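Long-range contact in naphthalene dioxygenase large subunit (Rhodococcus sp., PDB 2B1X), which is the large subunit of a Rieske-type non-heme iron oxygenase, carrying a [2Fe-2S] domain and an iron-binding catalytic domain: residues Ser19-Asp30 with Ala388-Arg399. Numbering follows the deposited sequence.
Sequences SDWTVPAAIIND and AKTGELNYQMGR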
loop_
_atom_site.group_PDB
_atom_site.type_symbol
_atom_site.label_atom_id
_atom_site.label_comp_id
_atom_site.label_asym_id
_atom_site.label_seq_id
_atom_site.Cartn_x
_atom_site.Cartn_y
_atom_site.Cartn_z
ATOM N N SER A 19 16.313 3.268 -38.206
ATOM C CA SER A 19 17.706 3.284 -38.670
ATOM C C SER A 19 18.546 2.265 -37.888
ATOM O O SER A 19 18.925 1.234 -38.443
ATOM C CB SER A 19 18.299 4.687 -38.623
ATOM O OG SER A 19 18.087 5.232 -37.338
ATOM N N ASP A 20 18.806 2.535 -36.603
ATOM C CA ASP A 20 19.466 1.562 -35.718
ATOM C C ASP A 20 18.568 0.349 -35.415
ATOM O O ASP A 20 19.067 -0.681 -35.012
ATOM C CB ASP A 20 19.879 2.227 -34.383
ATOM C CG ASP A 20 21.026 3.222 -34.539
ATOM O OD1 ASP A 20 21.622 3.311 -35.641
ATOM O OD2 ASP A 20 21.414 3.972 -33.616
ATOM N N TRP A 21 17.250 0.495 -35.612
ATOM C CA TRP A 21 16.240 -0.474 -35.143
ATOM C C TRP A 21 16.308 -0.670 -33.612
ATOM O O TRP A 21 16.322 -1.806 -33.126
ATOM C CB TRP A 21 16.354 -1.826 -35.870
ATOM C CG TRP A 21 16.041 -1.790 -37.378
ATOM C CD1 TRP A 21 16.116 -0.697 -38.206
ATOM C CD2 TRP A 21 15.599 -2.881 -38.204
ATOM N NE1 TRP A 21 15.765 -1.046 -39.491
ATOM C CE2 TRP A 21 15.456 -2.381 -39.526
ATOM C CE3 TRP A 21 15.350 -4.244 -37.976
ATOM C CZ2 TRP A 21 15.038 -3.184 -40.606
ATOM C CZ3 TRP A 21 14.953 -5.046 -39.047
ATOM C CH2 TRP A 21 14.790 -4.505 -40.349
ATOM N N THR A 22 16.414 0.437 -32.885
ATOM C CA THR A 22 16.346 0.423 -31.424
ATOM C C THR A 22 15.278 1.398 -30.983
ATOM O O THR A 22 14.802 2.186 -31.788
ATOM C CB THR A 22 17.682 0.785 -30.756
ATOM O OG1 THR A 22 17.997 2.157 -31.022
ATOM C CG2 THR A 22 18.856 -0.022 -31.352
ATOM N N VAL A 23 14.905 1.339 -29.712
ATOM C CA VAL A 23 13.922 2.274 -29.124
ATOM C C VAL A 23 14.443 2.633 -27.725
ATOM O O VAL A 23 14.973 1.741 -27.065
ATOM C CB VAL A 23 12.488 1.619 -29.056
ATOM C CG1 VAL A 23 11.482 2.508 -28.247
ATOM C CG2 VAL A 23 11.946 1.408 -30.433
ATOM N N PRO A 24 14.344 3.905 -27.290
ATOM C CA PRO A 24 14.739 4.301 -25.929
ATOM C C PRO A 24 14.022 3.542 -24.824
ATOM O O PRO A 24 12.804 3.415 -24.835
ATOM C CB PRO A 24 14.326 5.778 -25.854
ATOM C CG PRO A 24 14.322 6.231 -27.276
ATOM C CD PRO A 24 13.879 5.071 -28.072
ATOM N N ALA A 25 14.806 3.077 -23.864
ATOM C CA ALA A 25 14.306 2.314 -22.723
ATOM C C ALA A 25 13.426 3.112 -21.789
ATOM O O ALA A 25 12.703 2.537 -20.956
ATOM C CB ALA A 25 15.522 1.701 -21.932
ATOM N N ALA A 26 13.511 4.443 -21.872
ATOM C CA ALA A 26 12.794 5.293 -20.950
ATOM C C ALA A 26 11.277 5.180 -21.117
ATOM O O ALA A 26 10.533 5.666 -20.265
ATOM C CB ALA A 26 13.219 6.732 -21.123
ATOM N N ILE A 27 10.813 4.520 -22.174
ATOM C CA ILE A 27 9.370 4.467 -22.429
ATOM C C ILE A 27 8.599 3.437 -21.599
ATOM O O ILE A 27 7.374 3.498 -21.555
ATOM C CB ILE A 27 9.066 4.256 -23.912
ATOM C CG1 ILE A 27 9.441 2.826 -24.321
ATOM C CG2 ILE A 27 9.744 5.330 -24.770
ATOM C CD1 ILE A 27 8.835 2.394 -25.631
ATOM N N ILE A 28 9.302 2.527 -20.927
ATOM C CA ILE A 28 8.656 1.416 -20.249
ATOM C C ILE A 28 8.006 1.749 -18.895
ATOM O O ILE A 28 6.831 1.425 -18.658
ATOM C CB ILE A 28 9.633 0.202 -20.119
ATOM C CG1 ILE A 28 9.947 -0.377 -21.506
ATOM C CG2 ILE A 28 9.032 -0.880 -19.242
ATOM C CD1 ILE A 28 11.144 -1.293 -21.520
ATOM N N ASN A 29 8.776 2.359 -18.009
ATOM C CA ASN A 29 8.319 2.615 -16.650
ATOM C C ASN A 29 8.734 4.032 -16.230
ATOM O O ASN A 29 9.822 4.227 -15.690
ATOM C CB ASN A 29 8.925 1.567 -15.711
ATOM C CG ASN A 29 8.491 1.743 -14.280
ATOM O OD1 ASN A 29 7.661 2.620 -13.967
ATOM N ND2 ASN A 29 9.074 0.951 -13.382
ATOM N N ASP A 30 7.883 5.008 -16.505
ATOM C CA ASP A 30 8.167 6.409 -16.176
ATOM C C ASP A 30 6.880 7.192 -15.886
ATOM O O ASP A 30 5.978 7.170 -16.705
ATOM C CB ASP A 30 8.925 7.039 -17.344
ATOM C CG ASP A 30 9.392 8.430 -17.029
ATOM O OD1 ASP A 30 8.699 9.389 -17.432
ATOM O OD2 ASP A 30 10.404 8.659 -16.347
ATOM N N ALA A 388 19.314 2.772 -16.170
ATOM C CA ALA A 388 18.687 1.825 -17.081
ATOM C C ALA A 388 17.930 2.568 -18.221
ATOM O O ALA A 388 17.949 2.163 -19.402
ATOM C CB ALA A 388 17.715 0.919 -16.278
ATOM N N LYS A 389 17.318 3.680 -17.844
ATOM C CA LYS A 389 16.430 4.460 -18.703
ATOM C C LYS A 389 17.174 5.208 -19.800
ATOM O O LYS A 389 16.548 5.633 -20.763
ATOM C CB LYS A 389 15.652 5.460 -17.866
ATOM C CG LYS A 389 14.344 4.918 -17.222
ATOM C CD LYS A 389 13.774 6.047 -16.324
ATOM C CE LYS A 389 12.295 5.895 -16.061
ATOM N NZ LYS A 389 11.879 6.755 -14.936
ATOM N N THR A 390 18.489 5.362 -19.656
ATOM C CA THR A 390 19.307 6.045 -20.661
ATOM C C THR A 390 19.758 5.115 -21.764
ATOM O O THR A 390 20.341 5.535 -22.770
ATOM C CB THR A 390 20.539 6.727 -20.020
ATOM O OG1 THR A 390 21.441 5.730 -19.508
ATOM C CG2 THR A 390 20.167 7.616 -18.836
ATOM N N GLY A 391 19.466 3.830 -21.606
ATOM C CA GLY A 391 19.757 2.883 -22.653
ATOM C C GLY A 391 18.652 2.692 -23.693
ATOM O O GLY A 391 17.642 3.439 -23.769
ATOM N N GLU A 392 18.860 1.681 -24.508
ATOM C CA GLU A 392 17.980 1.398 -25.628
ATOM C C GLU A 392 17.458 -0.045 -25.529
ATOM O O GLU A 392 18.071 -0.903 -24.874
ATOM C CB GLU A 392 18.724 1.667 -26.959
ATOM C CG GLU A 392 19.872 0.720 -27.248
ATOM C CD GLU A 392 21.191 1.067 -26.526
ATOM O OE1 GLU A 392 21.372 0.689 -25.337
ATOM O OE2 GLU A 392 22.088 1.691 -27.151
ATOM N N LEU A 393 16.291 -0.277 -26.095
ATOM C CA LEU A 393 15.796 -1.629 -26.344
ATOM C C LEU A 393 16.264 -2.086 -27.732
ATOM O O LEU A 393 16.292 -1.270 -28.662
ATOM C CB LEU A 393 14.280 -1.600 -26.279
ATOM C CG LEU A 393 13.664 -1.073 -24.977
ATOM C CD1 LEU A 393 12.126 -0.933 -25.094
ATOM C CD2 LEU A 393 14.046 -1.937 -23.754
ATOM N N ASN A 394 16.632 -3.372 -27.882
ATOM C CA ASN A 394 17.150 -3.839 -29.145
ATOM C C ASN A 394 16.024 -4.497 -29.959
ATOM O O ASN A 394 15.516 -5.568 -29.604
ATOM C CB ASN A 394 18.369 -4.788 -28.933
ATOM C CG ASN A 394 19.031 -5.234 -30.257
ATOM O OD1 ASN A 394 18.414 -5.918 -31.073
ATOM N ND2 ASN A 394 20.316 -4.884 -30.436
ATOM N N TYR A 395 15.643 -3.833 -31.050
ATOM C CA TYR A 395 14.689 -4.376 -31.973
ATOM C C TYR A 395 15.343 -4.697 -33.336
ATOM O O TYR A 395 14.692 -4.590 -34.405
ATOM C CB TYR A 395 13.538 -3.373 -32.122
ATOM C CG TYR A 395 12.622 -3.379 -30.909
ATOM C CD1 TYR A 395 12.676 -2.343 -29.981
ATOM C CD2 TYR A 395 11.681 -4.419 -30.704
ATOM C CE1 TYR A 395 11.850 -2.344 -28.872
ATOM C CE2 TYR A 395 10.824 -4.399 -29.583
ATOM C CZ TYR A 395 10.941 -3.364 -28.680
ATOM O OH TYR A 395 10.152 -3.312 -27.569
ATOM N N GLN A 396 16.613 -5.113 -33.292
ATOM C CA GLN A 396 17.385 -5.289 -34.523
ATOM C C GLN A 396 17.228 -6.638 -35.252
ATOM O O GLN A 396 17.963 -6.922 -36.198
ATOM C CB GLN A 396 18.877 -5.070 -34.256
ATOM C CG GLN A 396 19.224 -3.686 -33.644
ATOM C CD GLN A 396 20.726 -3.461 -33.615
ATOM O OE1 GLN A 396 21.492 -4.365 -33.261
ATOM N NE2 GLN A 396 21.151 -2.251 -33.964
ATOM N N MET A 397 16.310 -7.474 -34.802
ATOM C CA MET A 397 16.100 -8.772 -35.453
ATOM C C MET A 397 15.713 -8.589 -36.923
ATOM O O MET A 397 14.634 -8.080 -37.240
ATOM C CB MET A 397 15.024 -9.568 -34.707
ATOM C CG MET A 397 14.924 -11.018 -35.154
ATOM S SD MET A 397 13.573 -11.819 -34.345
ATOM C CE MET A 397 14.305 -12.204 -32.813
ATOM N N GLY A 398 16.617 -9.002 -37.831
ATOM C CA GLY A 398 16.313 -8.962 -39.255
ATOM C C GLY A 398 16.973 -7.766 -39.925
ATOM O O GLY A 398 16.946 -7.631 -41.149
ATOM N N ARG A 399 17.567 -6.891 -39.132
ATOM C CA ARG A 399 18.268 -5.738 -39.698
ATOM C C ARG A 399 19.301 -6.250 -40.705
ATOM O O ARG A 399 20.096 -7.178 -40.415
ATOM C CB ARG A 399 18.941 -4.922 -38.616
ATOM C CG ARG A 399 19.238 -3.496 -39.000
ATOM C CD ARG A 399 19.829 -2.681 -37.863
ATOM N NE ARG A 399 20.182 -1.329 -38.269
ATOM C CZ ARG A 399 21.403 -0.973 -38.663
ATOM N NH1 ARG A 399 22.373 -1.876 -38.702
ATOM N NH2 ARG A 399 21.658 0.282 -39.019
HETATM O O HOH W 1 16.316 5.839 -23.316
#
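Trp21 lays one face of its indole against Arg399, whose CG sits 3.8 Å above the ring. The arginine chain is extended from CG to NE, with CG anti to the backbone N (chi1 -158°), so its methylenes run over the ring while the guanidinium, edge-on to the indole at 90°, rises well above its five-membered ring, where any cation-pi attraction is weak. Arg399 NE and NH2 both donate to Ser19 O, at 2.9 and 3.0 Å, NE in the carbonyl plane and NH2 from above it; a long arginine suits both tasks. Next to it Gln396 NE2 donates to Asp20 O (2.8 Å, 163°), in the plane of both amide and carbonyl. Asn394 steadies that glutamine: its OD1 accepts from Gln396 N in an Asx turn and its ND2 donates to Gln396 OE1, each donor standing above the acceptor's carbonyl plane.

Beyond, strands 22-24 and 392-394 pair antiparallel. Val23 and Leu393 exchange two backbone bonds, Leu393 N to Val23 O short (2.6 Å) and straight. Both side chains lie on one face, where Val23 CG2 meets Tyr395 CD1 and Leu393 CD1 and CD2 both lie 3.7 Å from Ile28 CD1. Ala25 is small enough to fit its CB against Gly391 O and Ala388 O, while its N donates to Gly391 O. At the far end extended Lys389 brings NZ to the anti lone pair of Asp30 OD2, a 2.8 Å salt bridge, while Asp30 OD1 caps helix 31-40.

The two-stranded sheet ties the N-terminal region to the catalytic domain. Helix 4-16 touches Thr22 and Pro24, helix 422-436 packs on Ile27 and Tyr395, and Arg89 of the second subunit salt-bridges Glu392.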